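Local coordinates for cell division control protein 53 (Saccharomyces cerevisiae, PDB 3O2P) that serves as the cullin scaffold of SCF E3 ubiquitin ligases, which mark target proteins for degradation, and is represented here by its C-terminal neddylation domain, at residues R20-I31 against E46-A57. Residues are numbered along the deposited sequence; the frame is centred on the assembly and turned at random.
Sequences RQIFLEACIVRI and ECIAQSHQRFNA
Leu24 lies nearest Ser51, and Ile28 nearest Cys47, by their CA atoms, where helix 20-31 crosses helix 46-51. The two axes approach to 9.7 Å at 117°, and Ile28 and Cys47 have the closer CA atoms, 6.1 Å apart. The chain then turns through residues 52-54, so that Arg54 and Phe55 also reach the first helix.

Cys47 is a knob in the hole formed by Leu24, Cys27, Ile28 and Ile31. Its SG lies anti to the backbone N (chi1 176°) and meets Leu24 CD2 at 3.7 Å. Ile31 reaches over the backbone of Cys47 with CD1 and lays CG1 against the Gln50 amide. That amide is tied to its own helix: Gln50 NE2 donates to the anti lone pair of Glu46 OE2 at 2.6 Å. Ser51 OG donates to Cys47 O, also at 2.6 Å, which satisfies this buried hydroxyl within its helix.

Phe23 fits into the turn. Ser51 OG lies at the edge of its ring, while Arg54 CB makes a CH-pi contact over one face, 4.2 Å from the centroid. The Arg54 chain bends at chi2 and chi3 and turns one face of its guanidinium to Phe23 CE1, with the two planes 56° apart. The Phe55 and Phe23 rings meet obliquely, Phe55 CE2 to Phe23 CD2 at 3.6 Å. Arg20 CG makes a CH-pi contact over one face of the Phe55 ring, and Leu24 CG lies at its edge, 3.9 Å from Phe55 CZ.

The contact belongs to the helical part of the cullin neddylation domain. Leu43 of helix 40-51 extends the packing against Ile28 and Ile31. Helix 59-71 packs on helix 20-31 through Met61 and Leu69, and strand 37-39 lies in the connection between the two segments.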
loop_
_atom_site.group_PDB
_atom_site.type_symbol
_atom_site.label_atom_id
_atom_site.label_comp_id
_atom_site.label_asym_id
_atom_site.label_seq_id
_atom_site.Cartn_x
_atom_site.Cartn_y
_atom_site.Cartn_z
ATOM N N ARG B 20 -21.001 -4.684 18.804
ATOM C CA ARG B 20 -20.257 -3.480 19.152
ATOM C C ARG B 20 -19.805 -2.753 17.883
ATOM O O ARG B 20 -20.039 -1.553 17.728
ATOM C CB ARG B 20 -19.052 -3.811 20.045
ATOM C CG ARG B 20 -19.446 -4.263 21.458
ATOM C CD ARG B 20 -18.263 -4.290 22.426
ATOM N NE ARG B 20 -17.381 -5.431 22.204
ATOM C CZ ARG B 20 -17.305 -6.491 23.005
ATOM N NH1 ARG B 20 -18.049 -6.557 24.104
ATOM N NH2 ARG B 20 -16.473 -7.483 22.714
ATOM N N GLN B 21 -19.168 -3.494 16.978
ATOM C CA GLN B 21 -18.597 -2.912 15.766
ATOM C C GLN B 21 -19.653 -2.271 14.882
ATOM O O GLN B 21 -19.469 -1.156 14.398
ATOM C CB GLN B 21 -17.804 -3.964 14.994
ATOM C CG GLN B 21 -16.569 -4.430 15.778
ATOM C CD GLN B 21 -15.744 -3.256 16.265
ATOM O OE1 GLN B 21 -15.569 -3.042 17.472
ATOM N NE2 GLN B 21 -15.257 -2.467 15.324
ATOM N N ILE B 22 -20.767 -2.968 14.687
ATOM C CA ILE B 22 -21.865 -2.417 13.915
ATOM C C ILE B 22 -22.369 -1.117 14.543
ATOM O O ILE B 22 -22.714 -0.173 13.837
ATOM C CB ILE B 22 -23.020 -3.419 13.780
ATOM C CG1 ILE B 22 -22.700 -4.430 12.673
ATOM C CG2 ILE B 22 -24.329 -2.687 13.482
ATOM C CD1 ILE B 22 -23.623 -5.646 12.671
ATOM N N PHE B 23 -22.412 -1.063 15.870
ATOM C CA PHE B 23 -22.854 0.165 16.517
ATOM C C PHE B 23 -21.845 1.294 16.304
ATOM O O PHE B 23 -22.228 2.416 15.970
ATOM C CB PHE B 23 -23.124 -0.045 18.012
ATOM C CG PHE B 23 -23.383 1.232 18.752
ATOM C CD1 PHE B 23 -24.654 1.780 18.802
ATOM C CD2 PHE B 23 -22.343 1.902 19.370
ATOM C CE1 PHE B 23 -24.885 2.976 19.476
ATOM C CE2 PHE B 23 -22.560 3.095 20.040
ATOM C CZ PHE B 23 -23.832 3.637 20.093
ATOM N N LEU B 24 -20.558 0.996 16.484
ATOM C CA LEU B 24 -19.528 2.021 16.386
ATOM C C LEU B 24 -19.358 2.519 14.959
ATOM O O LEU B 24 -19.032 3.683 14.740
ATOM C CB LEU B 24 -18.184 1.517 16.913
ATOM C CG LEU B 24 -18.088 1.231 18.405
ATOM C CD1 LEU B 24 -16.800 0.472 18.731
ATOM C CD2 LEU B 24 -18.189 2.530 19.189
ATOM N N GLU B 25 -19.569 1.636 13.987
ATOM C CA GLU B 25 -19.498 2.052 12.594
ATOM C C GLU B 25 -20.560 3.088 12.256
ATOM O O GLU B 25 -20.264 4.069 11.574
ATOM C CB GLU B 25 -19.576 0.856 11.638
ATOM C CG GLU B 25 -18.264 0.075 11.561
ATOM C CD GLU B 25 -18.321 -1.063 10.551
ATOM O OE1 GLU B 25 -18.936 -0.878 9.475
ATOM O OE2 GLU B 25 -17.757 -2.139 10.842
ATOM N N ALA B 26 -21.790 2.874 12.721
ATOM C CA ALA B 26 -22.864 3.840 12.457
ATOM C C ALA B 26 -22.616 5.136 13.223
ATOM O O ALA B 26 -22.870 6.229 12.714
ATOM C CB ALA B 26 -24.199 3.271 12.831
ATOM N N CYS B 27 -22.120 5.014 14.450
ATOM C CA CYS B 27 -21.778 6.200 15.222
ATOM C C CYS B 27 -20.752 7.053 14.462
ATOM O O CYS B 27 -20.927 8.253 14.303
ATOM C CB CYS B 27 -21.234 5.802 16.592
ATOM S SG CYS B 27 -20.896 7.192 17.680
ATOM N N ILE B 28 -19.694 6.419 13.969
ATOM C CA ILE B 28 -18.631 7.139 13.284
ATOM C C ILE B 28 -19.144 7.833 12.015
ATOM O O ILE B 28 -18.800 8.989 11.745
ATOM C CB ILE B 28 -17.454 6.199 12.956
ATOM C CG1 ILE B 28 -16.706 5.819 14.237
ATOM C CG2 ILE B 28 -16.492 6.839 11.977
ATOM C CD1 ILE B 28 -15.699 4.731 14.039
ATOM N N VAL B 29 -19.967 7.125 11.243
ATOM C CA VAL B 29 -20.530 7.684 10.007
ATOM C C VAL B 29 -21.404 8.913 10.299
ATOM O O VAL B 29 -21.376 9.896 9.557
ATOM C CB VAL B 29 -21.369 6.648 9.247
ATOM C CG1 VAL B 29 -22.058 7.302 8.059
ATOM C CG2 VAL B 29 -20.492 5.501 8.782
ATOM N N ARG B 30 -22.172 8.837 11.384
ATOM C CA ARG B 30 -22.993 9.945 11.867
ATOM C C ARG B 30 -22.124 11.178 12.144
ATOM O O ARG B 30 -22.380 12.268 11.631
ATOM C CB ARG B 30 -23.710 9.518 13.150
ATOM C CG ARG B 30 -25.135 10.030 13.303
ATOM C CD ARG B 30 -25.783 9.480 14.577
ATOM N NE ARG B 30 -25.834 8.018 14.575
ATOM C CZ ARG B 30 -25.456 7.241 15.589
ATOM N NH1 ARG B 30 -24.990 7.779 16.710
ATOM N NH2 ARG B 30 -25.545 5.920 15.480
ATOM N N ILE B 31 -21.091 11.004 12.956
ATOM C CA ILE B 31 -20.185 12.103 13.269
ATOM C C ILE B 31 -19.560 12.705 12.000
ATOM O O ILE B 31 -19.638 13.913 11.764
ATOM C CB ILE B 31 -19.067 11.636 14.218
ATOM C CG1 ILE B 31 -19.659 11.250 15.581
ATOM C CG2 ILE B 31 -17.997 12.704 14.353
ATOM C CD1 ILE B 31 -18.719 10.422 16.465
ATOM N N GLU B 46 -14.767 11.695 20.216
ATOM C CA GLU B 46 -16.180 11.948 20.005
ATOM C C GLU B 46 -16.953 10.634 19.951
ATOM O O GLU B 46 -18.008 10.494 20.586
ATOM C CB GLU B 46 -16.403 12.787 18.737
ATOM C CG GLU B 46 -17.836 13.306 18.593
ATOM C CD GLU B 46 -18.309 14.089 19.818
ATOM O OE1 GLU B 46 -17.466 14.695 20.520
ATOM O OE2 GLU B 46 -19.529 14.105 20.075
ATOM N N CYS B 47 -16.434 9.671 19.196
ATOM C CA CYS B 47 -17.125 8.387 19.070
ATOM C C CYS B 47 -17.323 7.688 20.424
ATOM O O CYS B 47 -18.386 7.134 20.694
ATOM C CB CYS B 47 -16.380 7.455 18.116
ATOM S SG CYS B 47 -17.135 5.832 18.022
ATOM N N ILE B 48 -16.301 7.725 21.275
ATOM C CA ILE B 48 -16.405 7.145 22.618
ATOM C C ILE B 48 -17.439 7.891 23.464
ATOM O O ILE B 48 -18.266 7.275 24.119
ATOM C CB ILE B 48 -15.048 7.153 23.360
ATOM C CG1 ILE B 48 -14.048 6.220 22.665
ATOM C CG2 ILE B 48 -15.245 6.761 24.822
ATOM C CD1 ILE B 48 -12.644 6.226 23.275
ATOM N N ALA B 49 -17.398 9.218 23.435
ATOM C CA ALA B 49 -18.361 10.027 24.186
ATOM C C ALA B 49 -19.812 9.785 23.755
ATOM O O ALA B 49 -20.710 9.762 24.590
ATOM C CB ALA B 49 -18.018 11.517 24.086
ATOM N N GLN B 50 -20.042 9.616 22.457
ATOM C CA GLN B 50 -21.402 9.418 21.948
ATOM C C GLN B 50 -21.855 7.973 22.105
ATOM O O GLN B 50 -23.050 7.685 22.045
ATOM C CB GLN B 50 -21.528 9.866 20.483
ATOM C CG GLN B 50 -21.399 11.366 20.285
ATOM C CD GLN B 50 -21.793 11.811 18.886
ATOM O OE1 GLN B 50 -22.680 11.226 18.271
ATOM N NE2 GLN B 50 -21.130 12.851 18.377
ATOM N N SER B 51 -20.901 7.073 22.310
ATOM C CA SER B 51 -21.214 5.658 22.450
ATOM C C SER B 51 -21.427 5.314 23.907
ATOM O O SER B 51 -21.969 4.260 24.231
ATOM C CB SER B 51 -20.075 4.799 21.915
ATOM O OG SER B 51 -19.898 5.008 20.531
ATOM N N HIS B 52 -20.985 6.205 24.785
ATOM C CA HIS B 52 -21.045 5.967 26.222
ATOM C C HIS B 52 -22.456 5.625 26.707
ATOM O O HIS B 52 -22.620 4.875 27.668
ATOM C CB HIS B 52 -20.498 7.177 26.972
ATOM C CG HIS B 52 -20.358 6.961 28.443
ATOM N ND1 HIS B 52 -21.153 7.603 29.368
ATOM C CD2 HIS B 52 -19.515 6.172 29.149
ATOM C CE1 HIS B 52 -20.801 7.221 30.584
ATOM N NE2 HIS B 52 -19.813 6.352 30.478
ATOM N N GLN B 53 -23.468 6.183 26.048
ATOM C CA GLN B 53 -24.851 5.878 26.389
ATOM C C GLN B 53 -25.090 4.370 26.349
ATOM O O GLN B 53 -25.781 3.816 27.205
ATOM C CB GLN B 53 -25.799 6.556 25.400
ATOM C CG GLN B 53 -26.351 5.595 24.355
ATOM C CD GLN B 53 -26.912 6.288 23.137
ATOM O OE1 GLN B 53 -27.609 7.295 23.246
ATOM N NE2 GLN B 53 -26.619 5.743 21.964
ATOM N N ARG B 54 -24.508 3.722 25.343
ATOM C CA ARG B 54 -24.762 2.318 25.034
ATOM C C ARG B 54 -23.781 1.392 25.749
ATOM O O ARG B 54 -24.180 0.465 26.454
ATOM C CB ARG B 54 -24.677 2.111 23.517
ATOM C CG ARG B 54 -25.173 0.771 23.019
ATOM C CD ARG B 54 -26.692 0.691 23.017
ATOM N NE ARG B 54 -27.294 1.501 21.960
ATOM C CZ ARG B 54 -27.504 1.074 20.716
ATOM N NH1 ARG B 54 -27.150 -0.157 20.367
ATOM N NH2 ARG B 54 -28.071 1.880 19.826
ATOM N N PHE B 55 -22.493 1.642 25.559
ATOM C CA PHE B 55 -21.475 0.846 26.226
ATOM C C PHE B 55 -20.160 1.610 26.281
ATOM O O PHE B 55 -20.048 2.707 25.733
ATOM C CB PHE B 55 -21.290 -0.507 25.532
ATOM C CG PHE B 55 -20.557 -0.421 24.228
ATOM C CD1 PHE B 55 -19.194 -0.678 24.169
ATOM C CD2 PHE B 55 -21.223 -0.076 23.064
ATOM C CE1 PHE B 55 -18.511 -0.595 22.973
ATOM C CE2 PHE B 55 -20.541 0.010 21.857
ATOM C CZ PHE B 55 -19.184 -0.247 21.812
ATOM N N ASN B 56 -19.171 1.032 26.953
ATOM C CA ASN B 56 -17.865 1.662 27.066
ATOM C C ASN B 56 -16.923 1.252 25.927
ATOM O O ASN B 56 -16.241 0.228 25.996
ATOM C CB ASN B 56 -17.232 1.372 28.423
ATOM C CG ASN B 56 -15.895 2.057 28.586
ATOM O OD1 ASN B 56 -14.872 1.410 28.819
ATOM N ND2 ASN B 56 -15.889 3.378 28.428
ATOM N N ALA B 57 -16.897 2.066 24.881
ATOM C CA ALA B 57 -16.097 1.776 23.704
ATOM C C ALA B 57 -14.611 1.946 23.994
ATOM O O ALA B 57 -14.182 2.994 24.474
ATOM C CB ALA B 57 -16.521 2.677 22.549
#